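Local coordinates for protein oxidoreductase, iron/ascorbate family (Shewanella oneidensis, PDB 3ON7) that probably acts as an iron(II)- and 2-oxoglutarate-dependent oxygenase, forming ethylene from 2-oxoglutarate and oxidising L-arginine, at residues B[21-26]-B[223-228]; B[151-156]-B[249-254]; B[174-179]-B[229-234]; B[180-185]-B[208-213]. One frame throughout, in Å; residues are numbered along the deposited sequence. Where two conformers were deposited one is given.

Interaction 1. Residues B[21-26]-B[223-228]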
loop_
_atom_site.group_PDB
_atom_site.type_symbol
_atom_site.label_atom_id
_atom_site.label_comp_id
_atom_site.label_asym_id
_atom_site.label_seq_id
_atom_site.Cartn_x
_atom_site.Cartn_y
_atom_site.Cartn_z
ATOM N N SER B 21 31.268 -16.303 15.084
ATOM C CA SER B 21 31.039 -14.928 15.497
ATOM C C SER B 21 29.563 -14.530 15.312
ATOM O O SER B 21 28.995 -13.794 16.115
ATOM C CB SER B 21 31.936 -13.990 14.690
ATOM O OG SER B 21 31.644 -12.644 14.982
ATOM N N LEU B 22 28.955 -15.016 14.236
ATOM C CA LEU B 22 27.557 -14.704 13.943
ATOM C C LEU B 22 26.647 -15.370 14.944
ATOM O O LEU B 22 25.720 -14.746 15.439
ATOM C CB LEU B 22 27.169 -15.138 12.520
ATOM C CG LEU B 22 27.613 -14.259 11.337
ATOM C CD1 LEU B 22 27.300 -14.954 10.024
ATOM C CD2 LEU B 22 26.971 -12.869 11.355
ATOM N N ARG B 23 26.906 -16.644 15.223
ATOM C CA ARG B 23 26.139 -17.378 16.229
ATOM C C ARG B 23 26.218 -16.684 17.580
ATOM O O ARG B 23 25.212 -16.538 18.260
ATOM C CB ARG B 23 26.653 -18.821 16.382
ATOM C CG ARG B 23 25.788 -19.699 17.289
ATOM C CD ARG B 23 26.556 -20.894 17.861
ATOM N NE ARG B 23 27.581 -20.458 18.806
ATOM C CZ ARG B 23 27.339 -20.027 20.044
ATOM N NH1 ARG B 23 26.096 -19.990 20.526
ATOM N NH2 ARG B 23 28.356 -19.639 20.811
ATOM N N GLU B 24 27.416 -16.270 17.972
ATOM C CA GLU B 24 27.612 -15.687 19.302
ATOM C C GLU B 24 27.041 -14.262 19.417
ATOM O O GLU B 24 26.405 -13.940 20.421
ATOM C CB GLU B 24 29.100 -15.718 19.687
ATOM C CG GLU B 24 29.413 -15.215 21.097
ATOM C CD GLU B 24 28.649 -15.973 22.187
ATOM O OE1 GLU B 24 28.835 -17.211 22.289
ATOM O OE2 GLU B 24 27.870 -15.330 22.942
ATOM N N THR B 25 27.261 -13.418 18.402
ATOM C CA THR B 25 26.945 -11.987 18.503
ATOM C C THR B 25 25.925 -11.478 17.489
ATOM O O THR B 25 25.499 -10.336 17.587
ATOM C CB THR B 25 28.202 -11.106 18.281
ATOM O OG1 THR B 25 28.558 -11.131 16.887
ATOM C CG2 THR B 25 29.362 -11.570 19.131
ATOM N N GLY B 26 25.575 -12.282 16.485
ATOM C CA GLY B 26 24.705 -11.813 15.397
ATOM C C GLY B 26 25.433 -11.083 14.281
ATOM O O GLY B 26 24.822 -10.751 13.274
ATOM N N ASP B 223 15.633 -21.181 13.951
ATOM C CA ASP B 223 15.061 -21.345 15.282
ATOM C C ASP B 223 15.914 -20.712 16.379
ATOM O O ASP B 223 16.180 -21.337 17.400
ATOM C CB ASP B 223 14.828 -22.834 15.593
ATOM C CG ASP B 223 13.898 -23.046 16.790
ATOM O OD1 ASP B 223 12.895 -22.296 16.910
ATOM O OD2 ASP B 223 14.171 -23.958 17.604
ATOM N N GLY B 224 16.352 -19.475 16.170
ATOM C CA GLY B 224 17.081 -18.745 17.214
ATOM C C GLY B 224 18.549 -19.092 17.353
ATOM O O GLY B 224 19.249 -18.466 18.130
ATOM N N TYR B 225 19.032 -20.078 16.602
ATOM C CA TYR B 225 20.442 -20.468 16.666
ATOM C C TYR B 225 21.347 -19.329 16.217
ATOM O O TYR B 225 22.390 -19.109 16.823
ATOM C CB TYR B 225 20.731 -21.709 15.831
ATOM C CG TYR B 225 22.153 -22.228 15.980
ATOM C CD1 TYR B 225 22.525 -23.015 17.072
ATOM C CD2 TYR B 225 23.122 -21.938 15.028
ATOM C CE1 TYR B 225 23.838 -23.506 17.210
ATOM C CE2 TYR B 225 24.435 -22.409 15.159
ATOM C CZ TYR B 225 24.782 -23.190 16.251
ATOM O OH TYR B 225 26.069 -23.648 16.369
ATOM N N PHE B 226 20.942 -18.616 15.163
ATOM C CA PHE B 226 21.621 -17.395 14.749
ATOM C C PHE B 226 20.783 -16.201 15.170
ATOM O O PHE B 226 19.686 -16.023 14.669
ATOM C CB PHE B 226 21.848 -17.383 13.234
ATOM C CG PHE B 226 22.863 -18.390 12.776
ATOM C CD1 PHE B 226 24.197 -18.264 13.143
ATOM C CD2 PHE B 226 22.492 -19.472 12.003
ATOM C CE1 PHE B 226 25.142 -19.193 12.737
ATOM C CE2 PHE B 226 23.434 -20.415 11.596
ATOM C CZ PHE B 226 24.759 -20.270 11.958
ATOM N N PRO B 227 21.289 -15.378 16.100
ATOM C CA PRO B 227 20.467 -14.271 16.581
ATOM C C PRO B 227 20.468 -13.053 15.651
ATOM O O PRO B 227 21.518 -12.712 15.094
ATOM C CB PRO B 227 21.096 -13.939 17.929
ATOM C CG PRO B 227 22.559 -14.304 17.743
ATOM C CD PRO B 227 22.512 -15.542 16.895
ATOM N N SER B 228 19.299 -12.427 15.488
ATOM C CA SER B 228 19.188 -11.103 14.875
ATOM C C SER B 228 19.354 -10.077 15.969
ATOM O O SER B 228 18.500 -9.952 16.834
ATOM C CB SER B 228 17.831 -10.903 14.220
ATOM O OG SER B 228 17.705 -9.573 13.718
HETATM O O HOH W 1 23.037 -20.094 19.245
#

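Interaction 2. Residues B[151-156]-B[249-254]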
loop_
_atom_site.group_PDB
_atom_site.type_symbol
_atom_site.label_atom_id
_atom_site.label_comp_id
_atom_site.label_asym_id
_atom_site.label_seq_id
_atom_site.Cartn_x
_atom_site.Cartn_y
_atom_site.Cartn_z
ATOM N N LEU B 151 17.664 -5.234 -1.559
ATOM C CA LEU B 151 17.771 -3.776 -1.673
ATOM C C LEU B 151 19.172 -3.270 -1.357
ATOM O O LEU B 151 19.720 -3.597 -0.322
ATOM C CB LEU B 151 16.777 -3.117 -0.697
ATOM C CG LEU B 151 16.968 -1.658 -0.301
ATOM C CD1 LEU B 151 16.743 -0.785 -1.508
ATOM C CD2 LEU B 151 15.999 -1.290 0.840
ATOM N N LEU B 152 19.737 -2.470 -2.248
ATOM C CA LEU B 152 20.988 -1.746 -1.988
ATOM C C LEU B 152 20.587 -0.290 -1.741
ATOM O O LEU B 152 20.060 0.366 -2.615
ATOM C CB LEU B 152 21.952 -1.903 -3.169
ATOM C CG LEU B 152 23.274 -1.145 -3.156
ATOM C CD1 LEU B 152 24.013 -1.324 -1.853
ATOM C CD2 LEU B 152 24.132 -1.581 -4.343
ATOM N N ARG B 153 20.771 0.152 -0.508
ATOM C CA ARG B 153 20.317 1.420 0.015
ATOM C C ARG B 153 21.589 2.261 0.130
ATOM O O ARG B 153 22.544 1.863 0.791
ATOM C CB ARG B 153 19.676 1.128 1.380
ATOM C CG ARG B 153 19.043 2.263 2.131
ATOM C CD ARG B 153 18.126 1.781 3.308
ATOM N NE ARG B 153 17.082 2.782 3.541
ATOM C CZ ARG B 153 16.892 3.502 4.650
ATOM N NH1 ARG B 153 17.616 3.341 5.753
ATOM N NH2 ARG B 153 15.916 4.390 4.658
ATOM N N ILE B 154 21.643 3.387 -0.576
ATOM C CA ILE B 154 22.803 4.274 -0.510
ATOM C C ILE B 154 22.420 5.459 0.361
ATOM O O ILE B 154 21.575 6.261 -0.031
ATOM C CB ILE B 154 23.236 4.704 -1.918
ATOM C CG1 ILE B 154 23.447 3.448 -2.763
ATOM C CG2 ILE B 154 24.529 5.614 -1.886
ATOM C CD1 ILE B 154 24.001 3.661 -4.129
ATOM N N LEU B 155 23.027 5.536 1.557
ATOM C CA LEU B 155 22.690 6.557 2.548
ATOM C C LEU B 155 23.678 7.712 2.500
ATOM O O LEU B 155 24.887 7.493 2.376
ATOM C CB LEU B 155 22.700 5.951 3.956
ATOM C CG LEU B 155 21.421 5.202 4.330
ATOM C CD1 LEU B 155 20.459 6.122 5.036
ATOM C CD2 LEU B 155 20.757 4.602 3.094
ATOM N N HIS B 156 23.161 8.942 2.599
ATOM C CA HIS B 156 23.997 10.130 2.687
ATOM C C HIS B 156 23.549 11.042 3.824
ATOM O O HIS B 156 22.442 11.553 3.798
ATOM C CB HIS B 156 24.010 10.923 1.392
ATOM C CG HIS B 156 24.780 12.211 1.490
ATOM N ND1 HIS B 156 24.248 13.433 1.134
ATOM C CD2 HIS B 156 26.041 12.463 1.920
ATOM C CE1 HIS B 156 25.155 14.379 1.329
ATOM N NE2 HIS B 156 26.251 13.813 1.804
ATOM N N PRO B 249 24.750 -0.070 2.784
ATOM C CA PRO B 249 24.274 -1.366 3.269
ATOM C C PRO B 249 23.485 -2.093 2.182
ATOM O O PRO B 249 22.697 -1.449 1.499
ATOM C CB PRO B 249 23.340 -0.988 4.428
ATOM C CG PRO B 249 22.840 0.356 4.055
ATOM C CD PRO B 249 24.033 1.049 3.407
ATOM N N LEU B 250 23.714 -3.395 2.016
ATOM C CA LEU B 250 22.943 -4.223 1.079
ATOM C C LEU B 250 22.093 -5.189 1.909
ATOM O O LEU B 250 22.636 -5.993 2.655
ATOM C CB LEU B 250 23.851 -5.020 0.152
ATOM C CG LEU B 250 23.134 -6.015 -0.784
ATOM C CD1 LEU B 250 22.305 -5.228 -1.845
ATOM C CD2 LEU B 250 24.067 -6.982 -1.424
ATOM N N PHE B 251 20.770 -5.089 1.780
ATOM C CA PHE B 251 19.832 -5.928 2.545
ATOM C C PHE B 251 19.388 -7.121 1.707
ATOM O O PHE B 251 18.620 -6.970 0.747
ATOM C CB PHE B 251 18.655 -5.083 3.003
ATOM C CG PHE B 251 19.060 -3.952 3.928
ATOM C CD1 PHE B 251 19.147 -4.152 5.305
ATOM C CD2 PHE B 251 19.408 -2.715 3.417
ATOM C CE1 PHE B 251 19.560 -3.138 6.149
ATOM C CE2 PHE B 251 19.792 -1.687 4.255
ATOM C CZ PHE B 251 19.882 -1.894 5.621
ATOM N N LEU B 252 19.916 -8.304 2.040
ATOM C CA LEU B 252 19.595 -9.526 1.279
ATOM C C LEU B 252 18.259 -10.021 1.832
ATOM O O LEU B 252 18.150 -10.259 3.036
ATOM C CB LEU B 252 20.697 -10.610 1.421
ATOM C CG LEU B 252 22.064 -10.449 0.735
ATOM C CD1 LEU B 252 21.914 -10.203 -0.728
ATOM C CD2 LEU B 252 22.928 -9.350 1.346
ATOM N N HIS B 253 17.237 -10.093 0.977
ATOM C CA HIS B 253 15.907 -10.527 1.369
ATOM C C HIS B 253 15.610 -11.843 0.650
ATOM O O HIS B 253 15.897 -11.970 -0.530
ATOM C CB HIS B 253 14.827 -9.528 0.939
ATOM C CG HIS B 253 14.745 -8.283 1.772
ATOM N ND1 HIS B 253 13.716 -8.050 2.662
ATOM C CD2 HIS B 253 15.526 -7.178 1.804
ATOM C CE1 HIS B 253 13.879 -6.864 3.219
ATOM N NE2 HIS B 253 14.970 -6.314 2.718
ATOM N N PRO B 254 14.979 -12.801 1.344
ATOM C CA PRO B 254 14.616 -14.046 0.683
ATOM C C PRO B 254 13.449 -13.852 -0.281
ATOM O O PRO B 254 12.785 -12.841 -0.208
ATOM C CB PRO B 254 14.213 -14.938 1.851
ATOM C CG PRO B 254 13.740 -14.015 2.867
ATOM C CD PRO B 254 14.568 -12.789 2.745
#

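Interaction 3. Residues B[174-179]-B[229-234]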
loop_
_atom_site.group_PDB
_atom_site.type_symbol
_atom_site.label_atom_id
_atom_site.label_comp_id
_atom_site.label_asym_id
_atom_site.label_seq_id
_atom_site.Cartn_x
_atom_site.Cartn_y
_atom_site.Cartn_z
ATOM N N HIS B 174 18.191 -0.725 16.230
ATOM C CA HIS B 174 17.202 -1.441 15.449
ATOM C C HIS B 174 17.706 -2.835 15.108
ATOM O O HIS B 174 18.925 -3.123 15.192
ATOM C CB HIS B 174 16.933 -0.680 14.146
ATOM C CG HIS B 174 18.134 -0.590 13.249
ATOM N ND1 HIS B 174 19.169 0.299 13.472
ATOM C CD2 HIS B 174 18.483 -1.304 12.146
ATOM C CE1 HIS B 174 20.091 0.147 12.534
ATOM N NE2 HIS B 174 19.694 -0.810 11.711
ATOM N N GLU B 175 16.776 -3.669 14.661
ATOM C CA GLU B 175 17.105 -4.937 14.036
ATOM C C GLU B 175 16.752 -4.948 12.560
ATOM O O GLU B 175 15.859 -4.255 12.125
ATOM C CB GLU B 175 16.376 -6.069 14.729
ATOM C CG GLU B 175 16.853 -6.277 16.147
ATOM C CD GLU B 175 15.764 -6.056 17.163
ATOM O OE1 GLU B 175 15.014 -5.049 17.059
ATOM O OE2 GLU B 175 15.662 -6.913 18.062
ATOM N N ASP B 176 17.488 -5.728 11.785
ATOM C CA ASP B 176 17.140 -5.951 10.402
ATOM C C ASP B 176 16.126 -7.067 10.337
ATOM O O ASP B 176 16.222 -8.040 11.073
ATOM C CB ASP B 176 18.371 -6.328 9.596
ATOM C CG ASP B 176 19.373 -5.171 9.479
ATOM O OD1 ASP B 176 19.024 -4.006 9.829
ATOM O OD2 ASP B 176 20.510 -5.450 9.052
ATOM N N ILE B 177 15.141 -6.916 9.460
ATOM C CA ILE B 177 14.129 -7.943 9.281
ATOM C C ILE B 177 14.557 -9.042 8.332
ATOM O O ILE B 177 13.979 -10.124 8.340
ATOM C CB ILE B 177 12.815 -7.326 8.761
ATOM C CG1 ILE B 177 11.627 -8.237 9.131
ATOM C CG2 ILE B 177 12.886 -7.043 7.262
ATOM C CD1 ILE B 177 10.275 -7.737 8.584
ATOM N N ASN B 178 15.551 -8.762 7.492
ATOM C CA ASN B 178 15.823 -9.601 6.321
ATOM C C ASN B 178 16.698 -10.820 6.652
ATOM O O ASN B 178 16.766 -11.231 7.810
ATOM C CB ASN B 178 16.434 -8.735 5.229
ATOM C CG ASN B 178 17.602 -7.933 5.730
ATOM O OD1 ASN B 178 17.406 -7.003 6.494
ATOM N ND2 ASN B 178 18.816 -8.328 5.370
ATOM N N LEU B 179 17.311 -11.436 5.636
ATOM C CA LEU B 179 18.100 -12.663 5.836
ATOM C C LEU B 179 19.469 -12.327 6.370
ATOM O O LEU B 179 19.768 -12.656 7.512
ATOM C CB LEU B 179 18.191 -13.498 4.560
ATOM C CG LEU B 179 18.544 -14.970 4.824
ATOM C CD1 LEU B 179 17.427 -15.691 5.552
ATOM C CD2 LEU B 179 18.885 -15.689 3.529
ATOM N N THR B 229 20.462 -9.353 15.924
ATOM C CA THR B 229 20.931 -8.546 17.059
ATOM C C THR B 229 20.732 -7.029 16.808
ATOM O O THR B 229 20.809 -6.527 15.667
ATOM C CB THR B 229 22.436 -8.855 17.365
ATOM O OG1 THR B 229 22.606 -10.257 17.576
ATOM C CG2 THR B 229 22.920 -8.136 18.604
ATOM N N SER B 230 20.451 -6.333 17.902
ATOM C CA SER B 230 20.189 -4.919 17.896
ATOM C C SER B 230 21.499 -4.176 17.685
ATOM O O SER B 230 22.482 -4.401 18.427
ATOM C CB SER B 230 19.566 -4.518 19.243
ATOM O OG SER B 230 19.289 -3.131 19.308
ATOM N N HIS B 231 21.498 -3.284 16.697
ATOM C CA HIS B 231 22.650 -2.452 16.399
ATOM C C HIS B 231 22.255 -0.990 16.179
ATOM O O HIS B 231 21.107 -0.708 15.801
ATOM C CB HIS B 231 23.396 -2.986 15.182
ATOM C CG HIS B 231 22.533 -3.231 13.989
ATOM N ND1 HIS B 231 21.651 -4.288 13.907
ATOM C CD2 HIS B 231 22.443 -2.573 12.813
ATOM C CE1 HIS B 231 21.045 -4.254 12.734
ATOM N NE2 HIS B 231 21.505 -3.219 12.056
ATOM N N ARG B 232 23.218 -0.087 16.411
ATOM C CA ARG B 232 23.035 1.363 16.237
ATOM C C ARG B 232 24.304 2.041 15.735
ATOM O O ARG B 232 25.368 1.421 15.684
ATOM C CB ARG B 232 22.626 2.007 17.571
ATOM C CG ARG B 232 23.727 1.994 18.619
ATOM C CD ARG B 232 23.310 2.593 19.922
ATOM N NE ARG B 232 24.427 2.676 20.855
ATOM C CZ ARG B 232 24.397 3.331 22.015
ATOM N NH1 ARG B 232 23.292 3.961 22.412
ATOM N NH2 ARG B 232 25.481 3.371 22.779
ATOM N N VAL B 233 24.202 3.316 15.368
ATOM C CA VAL B 233 25.391 4.104 15.053
ATOM C C VAL B 233 25.407 5.334 15.953
ATOM O O VAL B 233 24.487 6.153 15.903
ATOM C CB VAL B 233 25.468 4.516 13.546
ATOM C CG1 VAL B 233 26.720 5.364 13.271
ATOM C CG2 VAL B 233 25.449 3.293 12.657
ATOM N N ILE B 234 26.440 5.460 16.791
ATOM C CA ILE B 234 26.600 6.667 17.621
ATOM C C ILE B 234 27.580 7.619 16.934
ATOM O O ILE B 234 28.271 7.214 16.007
ATOM C CB ILE B 234 27.036 6.353 19.084
ATOM C CG1 ILE B 234 28.428 5.703 19.163
ATOM C CG2 ILE B 234 26.017 5.484 19.753
ATOM C CD1 ILE B 234 29.040 5.706 20.577
HETATM O O HOH W 2 16.689 -2.929 18.560
HETATM O O HOH W 3 19.623 -7.223 13.322
#

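Interaction 4. Residues B[180-185]-B[208-213]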
loop_
_atom_site.group_PDB
_atom_site.type_symbol
_atom_site.label_atom_id
_atom_site.label_comp_id
_atom_site.label_asym_id
_atom_site.label_seq_id
_atom_site.Cartn_x
_atom_site.Cartn_y
_atom_site.Cartn_z
ATOM N N ILE B 180 20.304 -11.694 5.549
ATOM C CA ILE B 180 21.537 -11.081 6.030
ATOM C C ILE B 180 21.737 -9.730 5.383
ATOM O O ILE B 180 21.235 -9.465 4.289
ATOM C CB ILE B 180 22.829 -11.937 5.797
ATOM C CG1 ILE B 180 23.060 -12.238 4.312
ATOM C CG2 ILE B 180 22.783 -13.236 6.610
ATOM C CD1 ILE B 180 24.429 -12.845 4.032
ATOM N N THR B 181 22.517 -8.906 6.063
ATOM C CA THR B 181 22.877 -7.600 5.587
ATOM C C THR B 181 24.400 -7.495 5.470
ATOM O O THR B 181 25.103 -8.074 6.259
ATOM C CB THR B 181 22.312 -6.565 6.532
ATOM O OG1 THR B 181 20.880 -6.726 6.557
ATOM C CG2 THR B 181 22.706 -5.143 6.089
ATOM N N VAL B 182 24.887 -6.758 4.474
ATOM C CA VAL B 182 26.313 -6.704 4.149
ATOM C C VAL B 182 26.750 -5.236 3.995
ATOM O O VAL B 182 26.200 -4.519 3.158
ATOM C CB VAL B 182 26.543 -7.438 2.807
ATOM C CG1 VAL B 182 27.949 -7.155 2.257
ATOM C CG2 VAL B 182 26.250 -8.937 2.968
ATOM N N LEU B 183 27.710 -4.781 4.800
ATOM C CA LEU B 183 28.080 -3.343 4.812
ATOM C C LEU B 183 29.595 -3.077 4.856
ATOM O O LEU B 183 30.224 -3.328 5.879
ATOM C CB LEU B 183 27.407 -2.651 6.000
ATOM C CG LEU B 183 27.825 -1.207 6.325
ATOM C CD1 LEU B 183 27.245 -0.224 5.337
ATOM C CD2 LEU B 183 27.392 -0.831 7.733
ATOM N N PRO B 184 30.169 -2.512 3.768
ATOM C CA PRO B 184 31.534 -2.049 3.827
ATOM C C PRO B 184 31.645 -0.864 4.761
ATOM O O PRO B 184 30.730 -0.040 4.824
ATOM C CB PRO B 184 31.821 -1.581 2.399
ATOM C CG PRO B 184 30.683 -2.000 1.586
ATOM C CD PRO B 184 29.543 -2.146 2.489
ATOM N N THR B 185 32.757 -0.773 5.475
ATOM C CA THR B 185 32.993 0.365 6.349
ATOM C C THR B 185 34.092 1.272 5.769
ATOM O O THR B 185 34.776 0.874 4.820
ATOM C CB THR B 185 33.401 -0.103 7.713
ATOM O OG1 THR B 185 34.606 -0.856 7.598
ATOM C CG2 THR B 185 32.316 -0.952 8.318
ATOM N N GLY B 208 38.288 -1.264 4.058
ATOM C CA GLY B 208 38.491 -2.654 3.674
ATOM C C GLY B 208 37.776 -3.687 4.541
ATOM O O GLY B 208 37.819 -4.885 4.232
ATOM N N ASN B 209 37.149 -3.268 5.640
ATOM C CA ASN B 209 36.320 -4.207 6.407
ATOM C C ASN B 209 34.941 -4.290 5.804
ATOM O O ASN B 209 34.444 -3.335 5.197
ATOM C CB ASN B 209 36.219 -3.858 7.905
ATOM C CG ASN B 209 37.456 -4.263 8.668
ATOM O OD1 ASN B 209 38.417 -4.761 8.077
ATOM N ND2 ASN B 209 37.442 -4.066 9.990
ATOM N N ILE B 210 34.325 -5.446 5.979
ATOM C CA ILE B 210 32.953 -5.609 5.572
ATOM C C ILE B 210 32.225 -6.289 6.736
ATOM O O ILE B 210 32.716 -7.263 7.302
ATOM C CB ILE B 210 32.894 -6.349 4.228
ATOM C CG1 ILE B 210 31.624 -6.014 3.468
ATOM C CG2 ILE B 210 33.030 -7.835 4.420
ATOM C CD1 ILE B 210 31.731 -6.354 2.011
ATOM N N ILE B 211 31.089 -5.707 7.120
ATOM C CA ILE B 211 30.336 -6.115 8.317
ATOM C C ILE B 211 29.106 -6.851 7.863
ATOM O O ILE B 211 28.394 -6.384 6.971
ATOM C CB ILE B 211 29.893 -4.893 9.169
ATOM C CG1 ILE B 211 31.016 -3.871 9.248
ATOM C CG2 ILE B 211 29.432 -5.316 10.603
ATOM C CD1 ILE B 211 32.379 -4.451 9.560
ATOM N N ILE B 212 28.876 -8.021 8.436
ATOM C CA ILE B 212 27.761 -8.856 8.044
ATOM C C ILE B 212 26.952 -9.211 9.266
ATOM O O ILE B 212 27.511 -9.624 10.285
ATOM C CB ILE B 212 28.248 -10.137 7.361
ATOM C CG1 ILE B 212 29.019 -9.786 6.075
ATOM C CG2 ILE B 212 27.079 -11.068 7.029
ATOM C CD1 ILE B 212 30.495 -9.857 6.238
ATOM N N ASN B 213 25.629 -9.064 9.169
ATOM C CA ASN B 213 24.771 -9.392 10.288
ATOM C C ASN B 213 23.537 -10.218 9.905
ATOM O O ASN B 213 23.019 -10.119 8.792
ATOM C CB ASN B 213 24.424 -8.132 11.076
ATOM C CG ASN B 213 23.428 -7.230 10.364
ATOM O OD1 ASN B 213 23.780 -6.441 9.472
ATOM N ND2 ASN B 213 22.174 -7.306 10.791
#

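Interaction 1. Residues B[21-26]-B[223-228]
R23 and Y225 both swing CG anti to the backbone N (chi1 -173° and -174°), and this brings the aliphatic part of the arginine over one face of the tyrosine ring. The contact is helix-to-loop packing on the outside of the double-stranded β-helix (jelly-roll) fold: the C-terminal end of helix 14-25 rests against the loop that runs from helix 216-221 to strand 231-234. R23 CG makes a CH-pi contact, 4.0 Å from the centroid of the Y225 ring and displaced toward its rim, while R23 CD lies 3.2 Å from Y225 OH. A bend at chi3 then turns the guanidinium off the ring, its plane 55° from that of the tyrosine. There R23 NH2 forms salt bridges with E20 and, by a weak bond, with E24. A water adds a looser tie: it donates to Y225 O and is weakly held by R23 NH1.

Deeper in, F226 sends CD1 and CE1 against the helix, CD1 reaching R23 CA at 3.8 Å; CD2 of Y225 covers one face of the phenyl ring. L22 and F226 both continue onto I124 of helix 103-126 and I214 of strand 210-214. No direct hydrogen bond joins the two segments, so packing and the water carry the contact.

P227 fits against the last turn, with CD near the carbonyl oxygens of L22 and R23. The helix is closed off by G26, which has positive phi and whose N still bonds to L22 O (2.7 Å). Its CA sits 3.3 Å from P227 O.

Interaction 2. Residues B[151-156]-B[249-254]
L151 and F251 face each other as an antiparallel hydrogen-bonded pair, L151 N giving to F251 O at 3.0 Å and F251 N to L151 O at 2.8 Å. One step along, L152 and L250 form the non-hydrogen-bonded pair, and R153 N then reaches P249 O at 3.2 Å.

On the L152/L250 face, CD1 of L250 touches L152 CB at 3.6 Å and also leans on L151 O. CD1 of L152 in turn comes close to P249 O. The face that carries L151 and F251 is built differently. R153 sets CG anti to its N (chi1 -177°) and runs extended to NE, passing the phenyl ring obliquely, with CD 4.0 Å from F251 CE2. P249 closes this end of the pairing, its CD 3.1 Å from R153 O.

Further out, the R153 guanidinium is held by a salt bridge to E272 of the second subunit, by a hydrogen bond from NE to H91 and by a cation-pi contact with Y89. The arginine therefore ties the sheet to the subunit interface.

Both strands belong to the major sheet of the jelly-roll core. Strand 180-184 flanks 245-252 on its other side and strand 88-92 flanks 151-157, while L152 and L250 pack on helix 103-126 through I106, Y109 and A113.

Interaction 3. Residues B[174-179]-B[229-234]
H231 and H174 meet ring to ring at the start of strand 231-234 and, with D176, carry the heart of this contact. The backbones of H174 and H231 form a single antiparallel hydrogen-bonded pair: H174 N to H231 O at 2.9 Å and H231 N to H174 O at 3.0 Å. Each histidine holds CG between its backbone N and carbonyl carbon (chi1 64° for H174, 51° for H231), which sends both imidazoles the same way off the pair. The rings lie obliquely, planes 60° apart, and bring NE2 of H174 and NE2 of H231 to 3.0 Å without a hydrogen bond.

The far nitrogens fix the ring rotations. H231 ND1 donates to T229 O at 3.0 Å, exactly in the ring plane, and H174 ND1 is bonded to A172 O. This turns both NE2 atoms inward, toward D176. D176 brings its carboxylate to the edge of the H231 ring, the two planes nearly perpendicular, with OD1 3.4 Å from H231 NE2. Its other oxygen, OD2, is gripped by T181 OG1 and N213 ND2, which positions the carboxylate.

Water bridges the flanks: one takes the D176 N-H and donates to T229 O (2.7 Å), another is bonded to S230 OG and donates weakly to E175 OE1. F27 meets the H231 ring edge-to-face.

H174, D176 and H231 form the HxD...H arrangement of the 2-oxoglutarate-dependent oxygenases. No metal is modelled, but the grouping of these three residues is consistent with the facial triad that binds iron(II) in this family.

Interaction 4. Residues B[180-185]-B[208-213]
Strands 180-184 and 210-214 are adjacent antiparallel members of the major sheet, and the contact between them is a regular ladder. T181 pairs with N213 and L183 with I211 as hydrogen-bonded pairs; V182 with I212 and P184 with I210 are non-hydrogen-bonded. The bonds of the L183 pair, L183 N to I211 O and I211 N to L183 O, are both 2.8 Å. T185 N continues the ladder to N209 O at 3.1 Å. P184 has no N-H, but it occupies a non-hydrogen-bonded position where none is needed for the pairing.

On the V182/I212 face the side chains are apolar. V182 CG1 meets I210 CD1 at 3.9 Å, and V182 CG2 approaches I212 CG1. I180, P184 and I212 carry this layer onto helix 103-126, which backs the major sheet of the double-stranded β-helix, while I210 leans on L30 of strand 27-31.

The other face looks into the jelly roll. T181 and N213 lie side by side there, pointing the same way, with N213 OD1 3.3 Å from T181 CB. A chi1 of 73° brings the N213 amide in beside the threonine, and its ND2 bonds to D176 OD2, which T181 OG1 also reaches; these two would then be second-shell residues positioning D176, the probable iron ligand. At the far end T185 OG1 bonds to D206 O, and T185 CG2 presses tightly on I211 CG1 at 3.3 Å.

How the interactions relate
From the N terminus, helix 14-25 supplies the first half of interaction 1, whose partner comes 197 residues later. Strand 151-157 then opens interaction 2, closed by 249-254 beyond that partner, so these two loops cross. Interaction 3 begins at 174-179 and closes at 229-234: it crosses interaction 1 and nests within interaction 2. Interaction 4, the shortest loop, lies inside all three. Strands 245-252 and 180-184 are neighbours, merging interactions 2 and 4 into one sheet. Interactions 3 and 4 meet at the carboxylate of D176, and T25 O to T229 OG1 ties the N-terminal helix to the loop leading into strand 231-234.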